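Local coordinates for protein exoglucanase A (Cellulomonas fimi, PDB 7CBD) that hydrolyses beta-1,4-glucosidic linkages of cellulose with inversion of anomeric configuration, releasing cellobiose, through the family 6 glycoside hydrolase catalytic domain described here, at residues A[32-45]-A[420-434]. Numbering follows the deposited sequence.
Sequences QSADPALAAKMRTV and FVTLVKNAYPVIGGT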
ATOM      1  N   GLN A  32     -14.252 -16.748 -14.722  1.00  7.81           N
ATOM      2  CA  GLN A  32     -13.761 -16.428 -16.055  1.00  9.14           C
ATOM      3  C   GLN A  32     -13.675 -17.660 -16.952  1.00  8.98           C
ATOM      4  O   GLN A  32     -12.827 -17.718 -17.851  1.00 10.08           O
ATOM      5  CB  GLN A  32     -12.420 -15.694 -15.983  1.00  9.73           C
ATOM      6  CG  GLN A  32     -12.527 -14.325 -15.316  1.00 11.02           C
ATOM      7  CD  GLN A  32     -13.530 -13.415 -16.006  1.00 11.80           C
ATOM      8  OE1 GLN A  32     -13.679 -13.446 -17.232  1.00 12.80           O
ATOM      9  NE2 GLN A  32     -14.221 -12.593 -15.220  1.00 12.32           N
ATOM     10  N   SER A  33     -14.563 -18.634 -16.737  1.00  8.47           N
ATOM     11  CA  SER A  33     -14.584 -19.833 -17.570  1.00  8.90           C
ATOM     12  C   SER A  33     -14.716 -19.495 -19.050  1.00  8.96           C
ATOM     13  O   SER A  33     -14.189 -20.222 -19.902  1.00  9.86           O
ATOM     14  CB  SER A  33     -15.729 -20.740 -17.125  1.00  9.29           C
ATOM     15  OG  SER A  33     -16.964 -20.045 -17.175  1.00  9.68           O
ATOM     16  N   ALA A  34     -15.411 -18.405 -19.380  1.00  8.35           N
ATOM     17  CA  ALA A  34     -15.599 -18.029 -20.775  1.00  8.72           C
ATOM     18  C   ALA A  34     -14.375 -17.354 -21.373  1.00  8.98           C
ATOM     19  O   ALA A  34     -14.344 -17.133 -22.588  1.00  9.73           O
ATOM     20  CB  ALA A  34     -16.830 -17.128 -20.929  1.00  9.72           C
ATOM     21  N   ASP A  35     -13.373 -17.040 -20.552  1.00  8.56           N
ATOM     22  CA  ASP A  35     -12.137 -16.394 -20.986  1.00  9.32           C
ATOM     23  C   ASP A  35     -10.982 -17.157 -20.346  1.00  8.23           C
ATOM     24  O   ASP A  35     -10.354 -16.683 -19.389  1.00  8.04           O
ATOM     25  CB  ASP A  35     -12.147 -14.921 -20.574  1.00 10.03           C
ATOM     26  CG  ASP A  35     -11.020 -14.116 -21.194  1.00 11.22           C
ATOM     27  OD1 ASP A  35     -10.066 -14.711 -21.725  1.00 11.84           O
ATOM     28  OD2 ASP A  35     -11.083 -12.868 -21.135  1.00 13.20           O
ATOM     29  N   PRO A  36     -10.686 -18.364 -20.849  1.00  7.78           N
ATOM     30  CA  PRO A  36      -9.735 -19.237 -20.134  1.00  7.83           C
ATOM     31  C   PRO A  36      -8.339 -18.663 -19.999  1.00  8.32           C
ATOM     32  O   PRO A  36      -7.662 -18.960 -19.006  1.00  8.18           O
ATOM     33  CB  PRO A  36      -9.755 -20.543 -20.944  1.00  9.72           C
ATOM     34  CG  PRO A  36     -10.404 -20.186 -22.259  1.00 11.47           C
ATOM     35  CD  PRO A  36     -11.344 -19.054 -21.972  1.00  8.70           C
ATOM     36  N   ALA A  37      -7.882 -17.853 -20.954  1.00  7.71           N
ATOM     37  CA  ALA A  37      -6.558 -17.250 -20.821  1.00  8.07           C
ATOM     38  C   ALA A  37      -6.522 -16.281 -19.647  1.00  7.81           C
ATOM     39  O   ALA A  37      -5.528 -16.214 -18.916  1.00  8.84           O
ATOM     40  CB  ALA A  37      -6.163 -16.539 -22.112  1.00 10.02           C
ATOM     41  N   LEU A  38      -7.595 -15.519 -19.450  1.00  7.74           N
ATOM     42  CA  LEU A  38      -7.652 -14.617 -18.309  1.00  7.78           C
ATOM     43  C   LEU A  38      -7.737 -15.402 -17.007  1.00  7.01           C
ATOM     44  O   LEU A  38      -7.065 -15.063 -16.025  1.00  7.82           O
ATOM     45  CB  LEU A  38      -8.849 -13.684 -18.462  1.00  8.12           C
ATOM     46  CG  LEU A  38      -9.107 -12.728 -17.301  1.00  8.99           C
ATOM     47  CD1 LEU A  38      -7.916 -11.789 -17.165  1.00 10.20           C
ATOM     48  CD2 LEU A  38     -10.395 -11.964 -17.550  1.00 10.04           C
ATOM     49  N   ALA A  39      -8.539 -16.471 -16.987  1.00  7.13           N
ATOM     50  CA  ALA A  39      -8.593 -17.335 -15.812  1.00  7.08           C
ATOM     51  C   ALA A  39      -7.208 -17.849 -15.436  1.00  6.55           C
ATOM     52  O   ALA A  39      -6.860 -17.903 -14.252  1.00  7.04           O
ATOM     53  CB  ALA A  39      -9.552 -18.500 -16.061  1.00  7.64           C
ATOM     54  N   ALA A  40      -6.407 -18.245 -16.432  1.00  7.02           N
ATOM     55  CA  ALA A  40      -5.072 -18.770 -16.152  1.00  7.40           C
ATOM     56  C   ALA A  40      -4.176 -17.711 -15.514  1.00  7.47           C
ATOM     57  O   ALA A  40      -3.383 -18.014 -14.610  1.00  8.18           O
ATOM     58  CB  ALA A  40      -4.449 -19.318 -17.440  1.00  8.69           C
ATOM     59  N   LYS A  41      -4.280 -16.461 -15.977  1.00  7.69           N
ATOM     60  CA  LYS A  41      -3.516 -15.377 -15.362  1.00  8.07           C
ATOM     61  C   LYS A  41      -3.959 -15.140 -13.923  1.00  7.43           C
ATOM     62  O   LYS A  41      -3.126 -14.930 -13.033  1.00  7.68           O
ATOM     63  CB  LYS A  41      -3.691 -14.092 -16.166  1.00  8.96           C
ATOM     64  CG  LYS A  41      -3.057 -14.096 -17.547  1.00 13.07           C
ATOM     65  CD  LYS A  41      -3.374 -12.770 -18.232  1.00 16.63           C
ATOM     66  CE  LYS A  41      -2.565 -12.534 -19.489  1.00 20.32           C
ATOM     67  NZ  LYS A  41      -2.829 -11.164 -20.021  1.00 22.50           N
ATOM     68  N   MET A  42      -5.272 -15.168 -13.678  1.00  7.72           N
ATOM     69  CA  MET A  42      -5.765 -15.029 -12.311  1.00  6.93           C
ATOM     70  C   MET A  42      -5.218 -16.134 -11.415  1.00  6.66           C
ATOM     71  O   MET A  42      -4.839 -15.876 -10.269  1.00  7.20           O
ATOM     72  CB  MET A  42      -7.292 -15.010 -12.294  1.00  7.35           C
ATOM     73  CG  MET A  42      -7.891 -13.799 -12.979  1.00  7.56           C
ATOM     74  SD  MET A  42      -9.688 -13.778 -12.813  1.00  7.97           S
ATOM     75  CE  MET A  42     -10.061 -12.129 -13.404  1.00  7.38           C
ATOM     76  N   ARG A  43      -5.138 -17.368 -11.928  1.00  7.23           N
ATOM     77  CA  ARG A  43      -4.571 -18.446 -11.123  1.00  8.05           C
ATOM     78  C   ARG A  43      -3.123 -18.158 -10.738  1.00  7.67           C
ATOM     79  O   ARG A  43      -2.702 -18.464  -9.619  1.00  9.15           O
ATOM     80  CB  ARG A  43      -4.713 -19.784 -11.845  1.00  8.55           C
ATOM     81  CG  ARG A  43      -6.166 -20.236 -11.968  1.00 10.03           C
ATOM     82  CD  ARG A  43      -6.293 -21.685 -12.402  1.00 11.23           C
ATOM     83  NE  ARG A  43      -5.742 -21.926 -13.734  1.00 11.96           N
ATOM     84  CZ  ARG A  43      -6.451 -21.902 -14.861  1.00 12.49           C
ATOM     85  NH1 ARG A  43      -7.752 -21.627 -14.843  1.00 13.97           N
ATOM     86  NH2 ARG A  43      -5.852 -22.150 -16.019  1.00 12.44           N
ATOM     87  N   THR A  44      -2.348 -17.551 -11.642  1.00  7.26           N
ATOM     88  CA  THR A  44      -0.984 -17.156 -11.292  1.00  7.84           C
ATOM     89  C   THR A  44      -0.978 -16.128 -10.168  1.00  7.29           C
ATOM     90  O   THR A  44      -0.170 -16.216  -9.236  1.00  8.92           O
ATOM     91  CB  THR A  44      -0.272 -16.595 -12.521  1.00  8.86           C
ATOM     92  OG1 THR A  44      -0.251 -17.595 -13.539  1.00  9.50           O
ATOM     93  CG2 THR A  44       1.161 -16.180 -12.179  1.00 10.01           C
ATOM     94  N   VAL A  45      -1.882 -15.151 -10.234  1.00  6.77           N
ATOM     95  CA  VAL A  45      -1.954 -14.123  -9.199  1.00  7.23           C
ATOM     96  C   VAL A  45      -2.211 -14.744  -7.829  1.00  7.38           C
ATOM     97  O   VAL A  45      -1.664 -14.289  -6.814  1.00  7.69           O
ATOM     98  CB  VAL A  45      -3.024 -13.085  -9.583  1.00  7.37           C
ATOM     99  CG1 VAL A  45      -3.312 -12.124  -8.433  1.00  7.08           C
ATOM    100  CG2 VAL A  45      -2.593 -12.317 -10.822  1.00  8.04           C
ATOM    101  N   PHE A 420     -10.950  -6.344 -10.359  1.00  7.73           N
ATOM    102  CA  PHE A 420      -9.935  -7.386 -10.462  1.00  7.16           C
ATOM    103  C   PHE A 420      -9.711  -7.804 -11.909  1.00  7.12           C
ATOM    104  O   PHE A 420      -8.571  -8.048 -12.312  1.00  8.13           O
ATOM    105  CB  PHE A 420     -10.275  -8.597  -9.599  1.00  8.60           C
ATOM    106  CG  PHE A 420      -9.151  -9.594  -9.505  1.00  7.24           C
ATOM    107  CD1 PHE A 420      -7.949  -9.255  -8.893  1.00  7.89           C
ATOM    108  CD2 PHE A 420      -9.281 -10.863 -10.038  1.00  7.18           C
ATOM    109  CE1 PHE A 420      -6.916 -10.160  -8.803  1.00  8.08           C
ATOM    110  CE2 PHE A 420      -8.241 -11.777  -9.947  1.00  7.07           C
ATOM    111  CZ  PHE A 420      -7.062 -11.425  -9.329  1.00  7.51           C
ATOM    112  N   VAL A 421     -10.781  -7.891 -12.703  1.00  8.05           N
ATOM    113  CA  VAL A 421     -10.622  -8.185 -14.126  1.00  7.37           C
ATOM    114  C   VAL A 421      -9.690  -7.165 -14.772  1.00  7.13           C
ATOM    115  O   VAL A 421      -8.737  -7.522 -15.477  1.00  8.21           O
ATOM    116  CB  VAL A 421     -11.996  -8.232 -14.814  1.00  8.53           C
ATOM    117  CG1 VAL A 421     -11.850  -8.195 -16.330  1.00  9.93           C
ATOM    118  CG2 VAL A 421     -12.758  -9.467 -14.380  1.00  8.79           C
ATOM    119  N   THR A 422      -9.950  -5.877 -14.528  1.00  7.43           N
ATOM    120  CA  THR A 422      -9.116  -4.823 -15.100  1.00  7.46           C
ATOM    121  C   THR A 422      -7.692  -4.887 -14.562  1.00  6.82           C
ATOM    122  O   THR A 422      -6.728  -4.727 -15.321  1.00  7.26           O
ATOM    123  CB  THR A 422      -9.746  -3.465 -14.801  1.00  8.34           C
ATOM    124  OG1 THR A 422     -11.009  -3.390 -15.465  1.00  8.87           O
ATOM    125  CG2 THR A 422      -8.856  -2.325 -15.278  1.00  8.81           C
ATOM    126  N   LEU A 423      -7.541  -5.128 -13.252  1.00  7.09           N
ATOM    127  CA  LEU A 423      -6.212  -5.196 -12.650  1.00  6.35           C
ATOM    128  C   LEU A 423      -5.358  -6.267 -13.312  1.00  6.55           C
ATOM    129  O   LEU A 423      -4.158  -6.064 -13.536  1.00  7.14           O
ATOM    130  CB  LEU A 423      -6.322  -5.482 -11.154  1.00  7.09           C
ATOM    131  CG  LEU A 423      -6.690  -4.294 -10.270  1.00  6.84           C
ATOM    132  CD1 LEU A 423      -7.019  -4.785  -8.870  1.00  7.70           C
ATOM    133  CD2 LEU A 423      -5.559  -3.274 -10.234  1.00  7.93           C
ATOM    134  N   VAL A 424      -5.957  -7.419 -13.628  1.00  7.11           N
ATOM    135  CA  VAL A 424      -5.209  -8.502 -14.259  1.00  7.23           C
ATOM    136  C   VAL A 424      -4.959  -8.201 -15.734  1.00  6.72           C
ATOM    137  O   VAL A 424      -3.836  -8.346 -16.232  1.00  8.19           O
ATOM    138  CB  VAL A 424      -5.933  -9.843 -14.044  1.00  7.79           C
ATOM    139  CG1 VAL A 424      -5.213 -10.971 -14.777  1.00  9.64           C
ATOM    140  CG2 VAL A 424      -6.027 -10.155 -12.563  1.00  8.00           C
ATOM    141  N   LYS A 425      -5.996  -7.753 -16.451  1.00  8.22           N
ATOM    142  CA  LYS A 425      -5.830  -7.402 -17.859  1.00  8.67           C
ATOM    143  C   LYS A 425      -4.754  -6.343 -18.042  1.00  8.59           C
ATOM    144  O   LYS A 425      -4.007  -6.369 -19.025  1.00  9.26           O
ATOM    145  CB  LYS A 425      -7.144  -6.876 -18.423  1.00 10.33           C
ATOM    146  CG  LYS A 425      -8.198  -7.927 -18.675  1.00 12.27           C
ATOM    147  CD  LYS A 425      -9.448  -7.241 -19.211  1.00 16.31           C
ATOM    148  CE  LYS A 425     -10.342  -8.180 -19.971  1.00 21.47           C
ATOM    149  NZ  LYS A 425     -10.829  -9.282 -19.126  1.00 24.45           N
ATOM    150  N   ASN A 426      -4.674  -5.389 -17.115  1.00  8.22           N
ATOM    151  CA  ASN A 426      -3.788  -4.241 -17.259  1.00  7.82           C
ATOM    152  C   ASN A 426      -2.486  -4.401 -16.493  1.00  8.00           C
ATOM    153  O   ASN A 426      -1.800  -3.408 -16.232  1.00  7.68           O
ATOM    154  CB  ASN A 426      -4.505  -2.952 -16.851  1.00  8.15           C
ATOM    155  CG  ASN A 426      -5.555  -2.529 -17.856  1.00  8.02           C
ATOM    156  OD1 ASN A 426      -5.753  -3.186 -18.879  1.00  9.43           O
ATOM    157  ND2 ASN A 426      -6.238  -1.424 -17.573  1.00  8.12           N
ATOM    158  N   ALA A 427      -2.119  -5.625 -16.141  1.00  7.72           N
ATOM    159  CA  ALA A 427      -0.894  -5.829 -15.385  1.00  7.94           C
ATOM    160  C   ALA A 427       0.324  -5.426 -16.206  1.00  8.30           C
ATOM    161  O   ALA A 427       0.373  -5.626 -17.424  1.00  8.41           O
ATOM    162  CB  ALA A 427      -0.772  -7.292 -14.982  1.00  7.98           C
ATOM    163  N   TYR A 428       1.301  -4.833 -15.533  1.00  7.90           N
ATOM    164  CA  TYR A 428       2.615  -4.600 -16.114  1.00  8.04           C
ATOM    165  C   TYR A 428       3.662  -4.835 -15.033  1.00  8.51           C
ATOM    166  O   TYR A 428       3.651  -4.130 -14.016  1.00  8.40           O
ATOM    167  CB  TYR A 428       2.762  -3.189 -16.683  1.00  8.92           C
ATOM    168  CG  TYR A 428       4.057  -3.044 -17.441  1.00  9.78           C
ATOM    169  CD1 TYR A 428       4.128  -3.362 -18.791  1.00 10.99           C
ATOM    170  CD2 TYR A 428       5.225  -2.636 -16.799  1.00 11.22           C
ATOM    171  CE1 TYR A 428       5.319  -3.257 -19.485  1.00 13.02           C
ATOM    172  CE2 TYR A 428       6.425  -2.530 -17.488  1.00 12.20           C
ATOM    173  CZ  TYR A 428       6.463  -2.841 -18.831  1.00 13.96           C
ATOM    174  OH  TYR A 428       7.640  -2.736 -19.538  1.00 17.49           O
ATOM    175  N   PRO A 429       4.592  -5.794 -15.211  1.00  8.12           N
ATOM    176  CA  PRO A 429       4.741  -6.691 -16.368  1.00  8.72           C
ATOM    177  C   PRO A 429       3.515  -7.568 -16.612  1.00  8.61           C
ATOM    178  O   PRO A 429       2.682  -7.754 -15.723  1.00  8.57           O
ATOM    179  CB  PRO A 429       5.934  -7.566 -15.977  1.00 11.64           C
ATOM    180  CG  PRO A 429       6.702  -6.748 -14.983  1.00 12.92           C
ATOM    181  CD  PRO A 429       5.674  -5.975 -14.225  1.00 10.18           C
ATOM    182  N   VAL A 430       3.386  -8.067 -17.843  0.61  9.07           N
ATOM    183  CA  VAL A 430       2.293  -8.976 -18.132  0.61  9.61           C
ATOM    184  C   VAL A 430       2.384 -10.193 -17.218  0.61  9.60           C
ATOM    185  O   VAL A 430       3.451 -10.551 -16.702  0.61  9.21           O
ATOM    186  CB  VAL A 430       2.260  -9.391 -19.611  0.61 10.77           C
ATOM    187  CG1 VAL A 430       2.025  -8.175 -20.496  0.61 11.36           C
ATOM    188  CG2 VAL A 430       3.553 -10.111 -19.996  0.61 11.46           C
ATOM    189  N   ILE A 431       1.240 -10.826 -17.001  1.00 10.33           N
ATOM    190  CA  ILE A 431       1.159 -12.019 -16.170  1.00 10.61           C
ATOM    191  C   ILE A 431       1.095 -13.242 -17.075  1.00 11.88           C
ATOM    192  O   ILE A 431       0.343 -13.259 -18.054  1.00 12.22           O
ATOM    193  CB  ILE A 431      -0.066 -11.946 -15.245  1.00 10.10           C
ATOM    194  CG1 ILE A 431       0.070 -10.768 -14.269  1.00 11.06           C
ATOM    195  CG2 ILE A 431      -0.261 -13.259 -14.501  1.00 10.31           C
ATOM    196  CD1 ILE A 431      -1.244 -10.406 -13.592  1.00 12.33           C
ATOM    197  N   GLY A 432       1.888 -14.259 -16.754  1.00 12.20           N
ATOM    198  CA  GLY A 432       1.778 -15.540 -17.424  1.00 12.85           C
ATOM    199  C   GLY A 432       0.711 -16.405 -16.774  1.00 13.03           C
ATOM    200  O   GLY A 432       0.385 -16.238 -15.611  1.00 16.24           O
ATOM    201  N   GLY A 433       0.161 -17.337 -17.545  1.00 11.56           N
ATOM    202  CA  GLY A 433      -0.888 -18.198 -17.026  1.00 12.08           C
ATOM    203  C   GLY A 433      -0.354 -19.429 -16.315  1.00 12.52           C
ATOM    204  O   GLY A 433       0.738 -19.921 -16.596  1.00 14.53           O
ATOM    205  N   THR A 434      -1.147 -19.924 -15.365  1.00 11.24           N
ATOM    206  CA  THR A 434      -0.889 -21.180 -14.667  1.00 10.84           C
ATOM    207  C   THR A 434      -2.042 -22.124 -14.966  1.00 10.40           C
ATOM    208  O   THR A 434      -3.208 -21.722 -14.882  1.00 10.40           O
ATOM    209  CB  THR A 434      -0.802 -20.952 -13.148  1.00 13.20           C
ATOM    210  OG1 THR A 434       0.320 -20.117 -12.848  1.00 13.97           O
ATOM    211  CG2 THR A 434      -0.642 -22.279 -12.416  1.00 14.12           C
TER
HETATM  212  O   HOH W   1      -1.585  -9.423 -17.718  1.00 14.95           O
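Helix 36-45 crosses helix 420-425 almost perpendicularly, at 87° with 10.2 Å between axes, and the chain leaving the second helix turns back so that G433 passes over A40 and K41. V424 points at the first helix, its CG1 meeting L38 CD1 and K41 CB and its CG2 lying above one face of the F420 ring, toward the rim. M42 runs alongside the F420 side chain, pointing the other way, a Met-aromatic contact with SD 5.0 Å from the ring centroid at the edge, while V45 CG1 meets the edge in plane. V45 CG2 packs on I431 CD1 at 3.6 Å. W21 and V25 of helix 19-30 touch V45 and F420, respectively, extending this apolar layer.

Polar bonds fix the returning loop. T434 N donates to A40 O (3.0 Å, 168° at the hydrogen) from above the carbonyl plane, on the face opposite the helical donor T44 N. With OG1 beside its own backbone N (chi1 -59°), T44 gives its proton to G432 O at 2.6 Å and accepts from T434 OG1 at 2.7 Å. R43 grips T434 O side-on through NE (2.8 Å) and NH2 (2.9 Å). A leucine in place of R43 removes both these donors, and the end of the loop would probably be free to drift from helix 36-45. Further along, one water links K41 NZ to V424 O and I431 N. With A40 O and T434 O each taking two donors, the C-terminal loop is tied to helix 36-45 by polar bonds beside the apolar helix crossing.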